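Local coordinates for sulfhydryl oxidase 1 (Homo sapiens, PDB 3LLK), which uses a bound FAD to catalyse the oxidation of thiols to disulfides, passing the electrons to molecular oxygen, at residues 12-17 with 247-252; 17-22 with 55-60; 50-55 with 127-132. All coordinates share one frame; numbering follows the deposited sequence.

Interaction 1: residues 12-17 with 247-252; sequences SKIYMA and KAHFSP. With FAD (flavin-adenine dinucleotide), chain D.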
# COMPACT_ATOMS: atom_id res chain seq x y z
N SER A 12 11.61 -3.53 -12.06
CA SER A 12 10.59 -2.90 -12.90
C SER A 12 9.26 -3.63 -12.81
O SER A 12 8.27 -3.20 -13.40
CB SER A 12 11.04 -2.87 -14.35
OG SER A 12 10.98 -4.17 -14.93
N LYS A 13 9.22 -4.75 -12.09
CA LYS A 13 8.00 -5.52 -11.98
C LYS A 13 7.36 -5.45 -10.60
O LYS A 13 7.91 -4.87 -9.67
CB LYS A 13 8.27 -6.99 -12.33
CG LYS A 13 8.89 -7.23 -13.71
CD LYS A 13 7.98 -6.73 -14.82
CE LYS A 13 8.69 -6.81 -16.17
NZ LYS A 13 7.97 -6.08 -17.25
N ILE A 14 6.18 -6.05 -10.50
CA ILE A 14 5.44 -6.12 -9.25
C ILE A 14 5.24 -7.62 -9.08
O ILE A 14 4.87 -8.30 -10.03
CB ILE A 14 4.05 -5.45 -9.38
CG1 ILE A 14 4.20 -3.99 -9.79
CG2 ILE A 14 3.29 -5.59 -8.07
CD1 ILE A 14 5.16 -3.20 -8.95
N TYR A 15 5.50 -8.14 -7.89
CA TYR A 15 5.32 -9.56 -7.64
C TYR A 15 4.05 -9.79 -6.84
O TYR A 15 3.86 -9.18 -5.78
CB TYR A 15 6.53 -10.13 -6.90
CG TYR A 15 7.76 -10.18 -7.78
CD1 TYR A 15 7.98 -11.26 -8.65
CD2 TYR A 15 8.65 -9.11 -7.81
CE1 TYR A 15 9.06 -11.26 -9.53
CE2 TYR A 15 9.73 -9.11 -8.69
CZ TYR A 15 9.93 -10.18 -9.54
OH TYR A 15 10.99 -10.17 -10.41
N MET A 16 3.18 -10.65 -7.34
CA MET A 16 1.93 -10.92 -6.66
C MET A 16 2.20 -11.39 -5.23
O MET A 16 1.40 -11.13 -4.32
CB MET A 16 1.12 -11.97 -7.42
CG MET A 16 -0.32 -12.11 -6.91
SD MET A 16 -1.35 -10.60 -7.15
CE MET A 16 -2.03 -10.92 -8.76
N ALA A 17 3.34 -12.06 -5.03
CA ALA A 17 3.70 -12.57 -3.71
C ALA A 17 3.84 -11.43 -2.69
O ALA A 17 3.44 -11.57 -1.54
CB ALA A 17 5.02 -13.36 -3.79
N LYS A 247 1.02 4.71 -14.03
CA LYS A 247 -0.12 3.92 -14.48
C LYS A 247 0.33 2.62 -15.15
O LYS A 247 -0.34 1.59 -15.04
CB LYS A 247 -0.99 4.74 -15.44
CG LYS A 247 -1.78 5.86 -14.76
CD LYS A 247 -2.53 6.72 -15.79
CE LYS A 247 -3.29 7.87 -15.16
NZ LYS A 247 -4.64 7.47 -14.69
N ALA A 248 1.47 2.66 -15.82
CA ALA A 248 2.02 1.48 -16.47
C ALA A 248 2.67 0.54 -15.46
O ALA A 248 2.49 -0.67 -15.52
CB ALA A 248 3.05 1.89 -17.53
N HIS A 249 3.44 1.11 -14.53
CA HIS A 249 4.15 0.33 -13.53
C HIS A 249 3.22 -0.41 -12.56
O HIS A 249 3.35 -1.62 -12.35
CB HIS A 249 5.11 1.23 -12.75
CG HIS A 249 5.97 0.49 -11.78
ND1 HIS A 249 7.14 -0.14 -12.14
CD2 HIS A 249 5.80 0.24 -10.46
CE1 HIS A 249 7.65 -0.75 -11.09
NE2 HIS A 249 6.86 -0.53 -10.05
N PHE A 250 2.29 0.32 -11.97
CA PHE A 250 1.35 -0.28 -11.04
C PHE A 250 0.08 -0.75 -11.75
O PHE A 250 -1.02 -0.27 -11.46
CB PHE A 250 1.00 0.72 -9.94
CG PHE A 250 2.17 1.12 -9.09
CD1 PHE A 250 2.72 0.22 -8.18
CD2 PHE A 250 2.72 2.39 -9.19
CE1 PHE A 250 3.81 0.59 -7.37
CE2 PHE A 250 3.81 2.77 -8.39
CZ PHE A 250 4.35 1.85 -7.48
N SER A 251 0.23 -1.68 -12.68
CA SER A 251 -0.90 -2.22 -13.44
C SER A 251 -0.89 -3.75 -13.40
O SER A 251 0.17 -4.37 -13.26
CB SER A 251 -0.82 -1.75 -14.90
OG SER A 251 0.25 -2.38 -15.58
N PRO A 252 -2.07 -4.36 -13.53
CA PRO A 252 -2.19 -5.82 -13.50
C PRO A 252 -1.25 -6.54 -14.47
O PRO A 252 -0.74 -7.62 -14.15
CB PRO A 252 -3.66 -6.06 -13.81
CG PRO A 252 -4.32 -4.85 -13.21
CD PRO A 252 -3.40 -3.73 -13.64
PA FAD D . 10.21 1.36 -0.05
O1A FAD D . 9.46 0.50 0.92
O2A FAD D . 10.43 2.81 0.17
O5B FAD D . 9.61 1.21 -1.49
C5B FAD D . 8.85 0.10 -1.97
C4B FAD D . 9.19 0.09 -3.44
O4B FAD D . 8.20 0.96 -4.05
C3B FAD D . 10.57 0.26 -4.10
O3B FAD D . 11.40 -0.90 -4.12
C2B FAD D . 10.17 0.81 -5.39
O2B FAD D . 9.89 -0.12 -6.39
C1B FAD D . 8.89 1.62 -5.12
N9A FAD D . 8.97 3.01 -4.84
C8A FAD D . 9.99 3.82 -4.27
N7A FAD D . 9.74 5.09 -4.20
C5A FAD D . 8.48 5.17 -4.76
C6A FAD D . 7.67 6.30 -5.01
N6A FAD D . 8.05 7.55 -4.74
N1A FAD D . 6.44 6.14 -5.61
C2A FAD D . 5.97 4.94 -6.05
N3A FAD D . 6.77 3.81 -5.81
C4A FAD D . 8.02 3.99 -5.15
N1 FAD D . 10.71 4.29 7.89
C2 FAD D . 11.54 5.00 8.73
O2 FAD D . 12.61 4.46 9.06
N3 FAD D . 10.99 6.24 9.03
C4 FAD D . 9.76 6.79 8.60
O4 FAD D . 9.39 7.94 9.01
C4X FAD D . 9.01 5.99 7.76
N5 FAD D . 7.70 6.41 7.34
C5X FAD D . 6.82 5.60 6.58
C6 FAD D . 5.52 6.08 6.34
C7 FAD D . 4.65 5.27 5.55
C7M FAD D . 3.25 5.85 5.33
C8 FAD D . 5.07 4.01 5.02
C8M FAD D . 4.32 3.04 4.14
C9 FAD D . 6.36 3.56 5.31
C9A FAD D . 7.28 4.26 6.13
N10 FAD D . 8.68 4.00 6.55
C10 FAD D . 9.50 4.70 7.39
C1' FAD D . 9.31 2.89 5.90
C2' FAD D . 10.06 3.13 4.63
O2' FAD D . 9.37 4.11 3.81
C3' FAD D . 10.36 1.96 3.75
O3' FAD D . 9.16 1.26 3.44
C4' FAD D . 11.46 0.98 4.13
O4' FAD D . 12.62 1.69 4.67
C5' FAD D . 11.87 -0.02 3.15
O5' FAD D . 12.47 0.69 2.06
P FAD D . 12.72 0.10 0.64
O1P FAD D . 14.02 0.66 0.28
O2P FAD D . 12.64 -1.38 0.60
O3P FAD D . 11.60 0.66 -0.37
O HOH W 1 8.06 -0.54 -14.58

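Interaction 2: residues 17-22 with 55-60; sequences ADLESA and YFPGRP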
# COMPACT_ATOMS: atom_id res chain seq x y z
N ALA A 17 3.34 -12.06 -5.03
CA ALA A 17 3.70 -12.57 -3.71
C ALA A 17 3.84 -11.43 -2.69
O ALA A 17 3.44 -11.57 -1.54
CB ALA A 17 5.02 -13.36 -3.79
N ASP A 18 4.42 -10.30 -3.11
CA ASP A 18 4.57 -9.17 -2.20
C ASP A 18 3.19 -8.62 -1.84
O ASP A 18 2.94 -8.29 -0.68
CB ASP A 18 5.42 -8.05 -2.83
CG ASP A 18 6.88 -8.45 -3.06
OD1 ASP A 18 7.57 -8.85 -2.08
OD2 ASP A 18 7.33 -8.36 -4.22
N LEU A 19 2.30 -8.53 -2.82
CA LEU A 19 0.97 -7.99 -2.57
C LEU A 19 0.13 -8.88 -1.65
O LEU A 19 -0.50 -8.39 -0.72
CB LEU A 19 0.23 -7.74 -3.90
CG LEU A 19 0.87 -6.70 -4.83
CD1 LEU A 19 0.19 -6.73 -6.20
CD2 LEU A 19 0.75 -5.31 -4.21
N GLU A 20 0.11 -10.19 -1.92
CA GLU A 20 -0.66 -11.10 -1.09
C GLU A 20 -0.07 -11.21 0.33
O GLU A 20 -0.81 -11.39 1.30
CB GLU A 20 -0.73 -12.49 -1.73
CG GLU A 20 -1.35 -12.47 -3.13
CD GLU A 20 -1.65 -13.85 -3.69
OE1 GLU A 20 -0.91 -14.81 -3.36
OE2 GLU A 20 -2.62 -13.98 -4.46
N SER A 21 1.25 -11.11 0.44
CA SER A 21 1.89 -11.17 1.75
C SER A 21 1.50 -9.93 2.55
O SER A 21 1.29 -10.00 3.76
CB SER A 21 3.42 -11.24 1.62
OG SER A 21 3.84 -12.51 1.14
N ALA A 22 1.40 -8.79 1.86
CA ALA A 22 1.00 -7.55 2.51
C ALA A 22 -0.40 -7.76 3.11
O ALA A 22 -0.63 -7.48 4.28
CB ALA A 22 0.99 -6.39 1.50
N TYR A 55 -10.49 -2.51 -5.38
CA TYR A 55 -9.30 -2.18 -6.15
C TYR A 55 -8.08 -3.10 -6.11
O TYR A 55 -7.18 -2.97 -6.94
CB TYR A 55 -8.86 -0.76 -5.81
CG TYR A 55 -9.90 0.29 -6.18
CD1 TYR A 55 -10.31 0.44 -7.51
CD2 TYR A 55 -10.47 1.11 -5.21
CE1 TYR A 55 -11.26 1.40 -7.86
CE2 TYR A 55 -11.43 2.06 -5.55
CZ TYR A 55 -11.82 2.20 -6.88
OH TYR A 55 -12.75 3.16 -7.21
N PHE A 56 -8.00 -4.02 -5.14
CA PHE A 56 -6.85 -4.91 -5.10
C PHE A 56 -6.87 -5.75 -6.38
O PHE A 56 -7.91 -6.32 -6.73
CB PHE A 56 -6.90 -5.82 -3.87
CG PHE A 56 -5.69 -6.70 -3.73
CD1 PHE A 56 -5.68 -7.98 -4.28
CD2 PHE A 56 -4.56 -6.23 -3.07
CE1 PHE A 56 -4.54 -8.80 -4.16
CE2 PHE A 56 -3.41 -7.04 -2.95
CZ PHE A 56 -3.40 -8.33 -3.49
N PRO A 57 -5.73 -5.84 -7.08
CA PRO A 57 -5.62 -6.62 -8.33
C PRO A 57 -5.47 -8.12 -8.08
O PRO A 57 -4.53 -8.74 -8.55
CB PRO A 57 -4.38 -6.02 -8.98
CG PRO A 57 -3.48 -5.80 -7.78
CD PRO A 57 -4.43 -5.22 -6.73
N GLY A 58 -6.41 -8.69 -7.34
CA GLY A 58 -6.31 -10.09 -6.99
C GLY A 58 -6.79 -11.15 -7.96
O GLY A 58 -7.61 -10.89 -8.84
N ARG A 59 -6.26 -12.35 -7.78
CA ARG A 59 -6.66 -13.49 -8.60
C ARG A 59 -8.07 -13.78 -8.10
O ARG A 59 -8.47 -13.30 -7.03
CB ARG A 59 -5.75 -14.69 -8.34
CG ARG A 59 -4.28 -14.44 -8.56
CD ARG A 59 -3.53 -14.40 -7.23
NE ARG A 59 -2.99 -15.70 -6.83
CZ ARG A 59 -3.71 -16.78 -6.54
NH1 ARG A 59 -5.03 -16.74 -6.60
NH2 ARG A 59 -3.10 -17.90 -6.19
N PRO A 60 -8.84 -14.59 -8.85
CA PRO A 60 -10.21 -14.94 -8.48
C PRO A 60 -10.43 -15.40 -7.03
O PRO A 60 -11.33 -14.91 -6.37
CB PRO A 60 -10.58 -16.02 -9.50
CG PRO A 60 -9.25 -16.64 -9.83
CD PRO A 60 -8.38 -15.43 -9.98
O HOH W 2 -3.88 -11.75 -5.78
O HOH W 3 -0.33 -15.89 -5.79

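Interaction 3: residues 50-55 with 127-132; sequences AVLAKY and HFLTVQ. With FAD (flavin-adenine dinucleotide), chain D.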
# COMPACT_ATOMS: atom_id res chain seq x y z
N ALA A 50 -13.05 -2.21 2.18
CA ALA A 50 -13.96 -1.90 1.08
C ALA A 50 -13.10 -1.53 -0.13
O ALA A 50 -13.38 -1.94 -1.25
CB ALA A 50 -14.88 -0.73 1.44
N VAL A 51 -12.04 -0.75 0.12
CA VAL A 51 -11.13 -0.34 -0.95
C VAL A 51 -10.41 -1.56 -1.54
O VAL A 51 -10.28 -1.68 -2.76
CB VAL A 51 -10.09 0.69 -0.43
CG1 VAL A 51 -8.97 0.88 -1.44
CG2 VAL A 51 -10.78 2.03 -0.19
N LEU A 52 -9.96 -2.48 -0.68
CA LEU A 52 -9.28 -3.67 -1.17
C LEU A 52 -10.22 -4.53 -2.02
O LEU A 52 -9.87 -4.96 -3.13
CB LEU A 52 -8.75 -4.51 -0.00
CG LEU A 52 -7.67 -3.83 0.84
CD1 LEU A 52 -7.39 -4.69 2.07
CD2 LEU A 52 -6.41 -3.62 0.01
N ALA A 53 -11.42 -4.78 -1.50
CA ALA A 53 -12.39 -5.61 -2.21
C ALA A 53 -12.63 -5.08 -3.63
O ALA A 53 -12.84 -5.86 -4.56
CB ALA A 53 -13.70 -5.66 -1.44
N LYS A 54 -12.58 -3.77 -3.79
CA LYS A 54 -12.82 -3.18 -5.10
C LYS A 54 -11.59 -2.94 -5.98
O LYS A 54 -11.65 -3.15 -7.19
CB LYS A 54 -13.57 -1.86 -4.95
CG LYS A 54 -13.89 -1.18 -6.27
CD LYS A 54 -14.74 0.05 -6.07
CE LYS A 54 -15.19 0.62 -7.40
NZ LYS A 54 -16.08 1.79 -7.22
N TYR A 55 -10.49 -2.51 -5.38
CA TYR A 55 -9.30 -2.18 -6.15
C TYR A 55 -8.08 -3.10 -6.11
O TYR A 55 -7.18 -2.97 -6.94
CB TYR A 55 -8.86 -0.76 -5.81
CG TYR A 55 -9.90 0.29 -6.18
CD1 TYR A 55 -10.31 0.44 -7.51
CD2 TYR A 55 -10.47 1.11 -5.21
CE1 TYR A 55 -11.26 1.40 -7.86
CE2 TYR A 55 -11.43 2.06 -5.55
CZ TYR A 55 -11.82 2.20 -6.88
OH TYR A 55 -12.75 3.16 -7.21
N HIS A 127 0.31 2.38 -3.50
CA HIS A 127 0.46 2.97 -4.83
C HIS A 127 -0.46 2.25 -5.82
O HIS A 127 -1.13 2.87 -6.64
CB HIS A 127 1.90 2.87 -5.33
CG HIS A 127 2.85 3.79 -4.62
ND1 HIS A 127 2.75 5.16 -4.70
CD2 HIS A 127 3.90 3.53 -3.80
CE1 HIS A 127 3.69 5.71 -3.96
NE2 HIS A 127 4.40 4.75 -3.40
N PHE A 128 -0.49 0.93 -5.72
CA PHE A 128 -1.31 0.16 -6.64
C PHE A 128 -2.77 0.52 -6.49
O PHE A 128 -3.47 0.68 -7.50
CB PHE A 128 -1.08 -1.33 -6.43
CG PHE A 128 -1.19 -2.14 -7.69
CD1 PHE A 128 -2.40 -2.24 -8.37
CD2 PHE A 128 -0.06 -2.76 -8.23
CE1 PHE A 128 -2.50 -2.96 -9.56
CE2 PHE A 128 -0.14 -3.48 -9.42
CZ PHE A 128 -1.36 -3.58 -10.09
N LEU A 129 -3.24 0.67 -5.25
CA LEU A 129 -4.62 1.03 -5.01
C LEU A 129 -4.95 2.39 -5.64
O LEU A 129 -6.00 2.54 -6.25
CB LEU A 129 -4.94 1.05 -3.50
CG LEU A 129 -4.88 -0.33 -2.81
CD1 LEU A 129 -5.07 -0.17 -1.31
CD2 LEU A 129 -5.95 -1.24 -3.40
N THR A 130 -4.05 3.37 -5.50
CA THR A 130 -4.33 4.68 -6.09
C THR A 130 -4.40 4.62 -7.61
O THR A 130 -5.26 5.27 -8.23
CB THR A 130 -3.27 5.75 -5.70
OG1 THR A 130 -1.96 5.35 -6.13
CG2 THR A 130 -3.27 5.97 -4.20
N VAL A 131 -3.52 3.83 -8.22
CA VAL A 131 -3.52 3.71 -9.66
C VAL A 131 -4.75 2.97 -10.16
O VAL A 131 -5.35 3.39 -11.15
CB VAL A 131 -2.24 3.01 -10.18
CG1 VAL A 131 -2.37 2.74 -11.68
CG2 VAL A 131 -1.03 3.92 -9.91
N GLN A 132 -5.14 1.89 -9.49
CA GLN A 132 -6.33 1.16 -9.89
C GLN A 132 -7.52 2.11 -9.90
O GLN A 132 -8.36 2.06 -10.80
CB GLN A 132 -6.61 0.02 -8.92
CG GLN A 132 -5.65 -1.15 -9.00
CD GLN A 132 -6.02 -2.13 -10.10
OE1 GLN A 132 -5.72 -1.91 -11.26
NE2 GLN A 132 -6.69 -3.21 -9.72
PA FAD D . 10.21 1.36 -0.05
O1A FAD D . 9.46 0.50 0.92
O2A FAD D . 10.43 2.81 0.17
O5B FAD D . 9.61 1.21 -1.49
C5B FAD D . 8.85 0.10 -1.97
C4B FAD D . 9.19 0.09 -3.44
O4B FAD D . 8.20 0.96 -4.05
C3B FAD D . 10.57 0.26 -4.10
O3B FAD D . 11.40 -0.90 -4.12
C2B FAD D . 10.17 0.81 -5.39
O2B FAD D . 9.89 -0.12 -6.39
C1B FAD D . 8.89 1.62 -5.12
N9A FAD D . 8.97 3.01 -4.84
C8A FAD D . 9.99 3.82 -4.27
N7A FAD D . 9.74 5.09 -4.20
C5A FAD D . 8.48 5.17 -4.76
C6A FAD D . 7.67 6.30 -5.01
N6A FAD D . 8.05 7.55 -4.74
N1A FAD D . 6.44 6.14 -5.61
C2A FAD D . 5.97 4.94 -6.05
N3A FAD D . 6.77 3.81 -5.81
C4A FAD D . 8.02 3.99 -5.15
N1 FAD D . 10.71 4.29 7.89
C2 FAD D . 11.54 5.00 8.73
O2 FAD D . 12.61 4.46 9.06
N3 FAD D . 10.99 6.24 9.03
C4 FAD D . 9.76 6.79 8.60
O4 FAD D . 9.39 7.94 9.01
C4X FAD D . 9.01 5.99 7.76
N5 FAD D . 7.70 6.41 7.34
C5X FAD D . 6.82 5.60 6.58
C6 FAD D . 5.52 6.08 6.34
C7 FAD D . 4.65 5.27 5.55
C7M FAD D . 3.25 5.85 5.33
C8 FAD D . 5.07 4.01 5.02
C8M FAD D . 4.32 3.04 4.14
C9 FAD D . 6.36 3.56 5.31
C9A FAD D . 7.28 4.26 6.13
N10 FAD D . 8.68 4.00 6.55
C10 FAD D . 9.50 4.70 7.39
C1' FAD D . 9.31 2.89 5.90
C2' FAD D . 10.06 3.13 4.63
O2' FAD D . 9.37 4.11 3.81
C3' FAD D . 10.36 1.96 3.75
O3' FAD D . 9.16 1.26 3.44
C4' FAD D . 11.46 0.98 4.13
O4' FAD D . 12.62 1.69 4.67
C5' FAD D . 11.87 -0.02 3.15
O5' FAD D . 12.47 0.69 2.06
P FAD D . 12.72 0.10 0.64
O1P FAD D . 14.02 0.66 0.28
O2P FAD D . 12.64 -1.38 0.60
O3P FAD D . 11.60 0.66 -0.37

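Interaction 1: residues 12-17 with 247-252
No direct hydrogen bond joins H249 to S12; a single water does the work. It donates to S12 O and lies 2.6 Å from H249 ND1, in the plane of the imidazole at its edge. S12 O and H249 ND1 are too badly angled to bond directly. The carbonyl oxygen meets the ring obliquely, 3.4 Å from H249 CE1. S12 O also accepts from N254.

The other end of the imidazole meets I14. The I14 CD1 methyl sits 3.4 Å from H249 NE2, and the two side chains cross obliquely. CG of H249 lies anti to the backbone N (chi1 -175°), which turns the ring back over its neighbour F250. There H249 CD2 stands 3.5 Å above the centre of the F250 ring. I14 CD1 also reaches F250 CD1 at 4.3 Å. W218 also packs edge-to-face with H249.

With an alanine at H249, the bridging water would probably lose its ring partner, and I14 CD1 and one face of F250 would probably lose the packing of the ring.

F250 follows the end of helix 239-249 and is the centre of an inverse gamma turn. F250 CZ comes 3.5 Å from FAD N3A, which lies at the edge of the phenyl ring. F250 thus forms part of the adenine pocket of an FAD-dependent sulfhydryl oxidase, with H249 and I14 packed behind it.

Interaction 2: residues 17-22 with 55-60
F56 meets L19 just after helix 39-55 ends. Its CG is anti to the backbone N (chi1 -176°), which sends the ring toward helix 16-30. F56 CZ lies 3.7 Å from L19 CB, an oblique approach to the ring. The backbone N of E20 stands near the ring plane, at the edge. L23 and L125 also pack on F56, so the ring is buried among several helices.

The CD of P57 covers one face of the F56 ring, offset toward the rim. P57 CG touches L19 CD1 at 4.1 Å, and the two side chains cross at about a right angle. P57 is the centre of an inverse gamma turn, closed by a weak bond from G58 N to F56 O. This turn belongs to the short link between helix 39-55 and helix 60-75, which runs past the start of helix 16-30.

R59 is the N-cap residue of helix 60-75. Its side chain bends at chi2 and chi3 and crosses that of E20. E20 OE2 is 3.0 Å from R59 NE, but well out of the guanidinium plane. The salt bridge therefore rests on charge alone, with no N-H aimed at the oxygen. One water donates to E20 OE2 and accepts from R59 N at 3.2 Å. A second donates to E20 OE1 at 2.7 Å and accepts from R59 NE at 2.9 Å.

Interaction 3: residues 50-55 with 127-132
Apolar packing makes up most of this contact, with L129 in the middle. L129 CD1 meets V51 CG1 at 4.0 Å and L52 CD2 at 3.9 Å, both side chains crossing that of L129 at a slant. L129 CD2 lies 3.8 Å from Y55 CB. V51 has CG1 anti to the backbone N, which leaves this methyl facing L129. The Y55 ring receives Q132 CB obliquely, and the two side chains slide past each other in opposite directions. V150 of helix 150-161 also packs on both Y55 and L129.

One hydrogen bond crosses the contact. Q132 NE2 donates to Y55 O at 2.8 Å, with an N-H...O angle of 160°. The acceptor lies in the amide plane of Q132. The donor is tilted 35° from the carbonyl plane of Y55. The Q132 chain bends at chi2, which folds the amide back toward this carbonyl. The phenol oxygen of Y55 bonds to Q136 instead.

The ligand contact is on another side of helix 127-132. FAD C2A sits over the centre of the H127 ring, 3.1 Å from NE2. That nitrogen bonds to H196.

The chemistry is that of a buried helix-helix interface at a 62° crossing. Y55 ends helix 39-55, and Q132 ties its carbonyl to the helix carrying H127.

In the fold
Helix 16-30 joins interactions 1 and 2, which share A17; I14 CG2 of one packs on L19 CD1 of the other at 3.8 Å. Interactions 2 and 3 share Y55, and P57 CG rests 3.5 Å from F128 CE1. Their segments alternate along the chain, and both lie within the loop closed by interaction 1. Interactions 1 and 3 meet beside the cofactor, where F250 CZ is 3.4 Å from H127 CB and both residues touch the adenine of FAD. Their centres are about 13 Å apart. Interaction 2 stands further back: the L19 side chain is about 10 Å from FAD. Together they connect helices 16-30 and 39-55 to the residues beside the adenine of FAD.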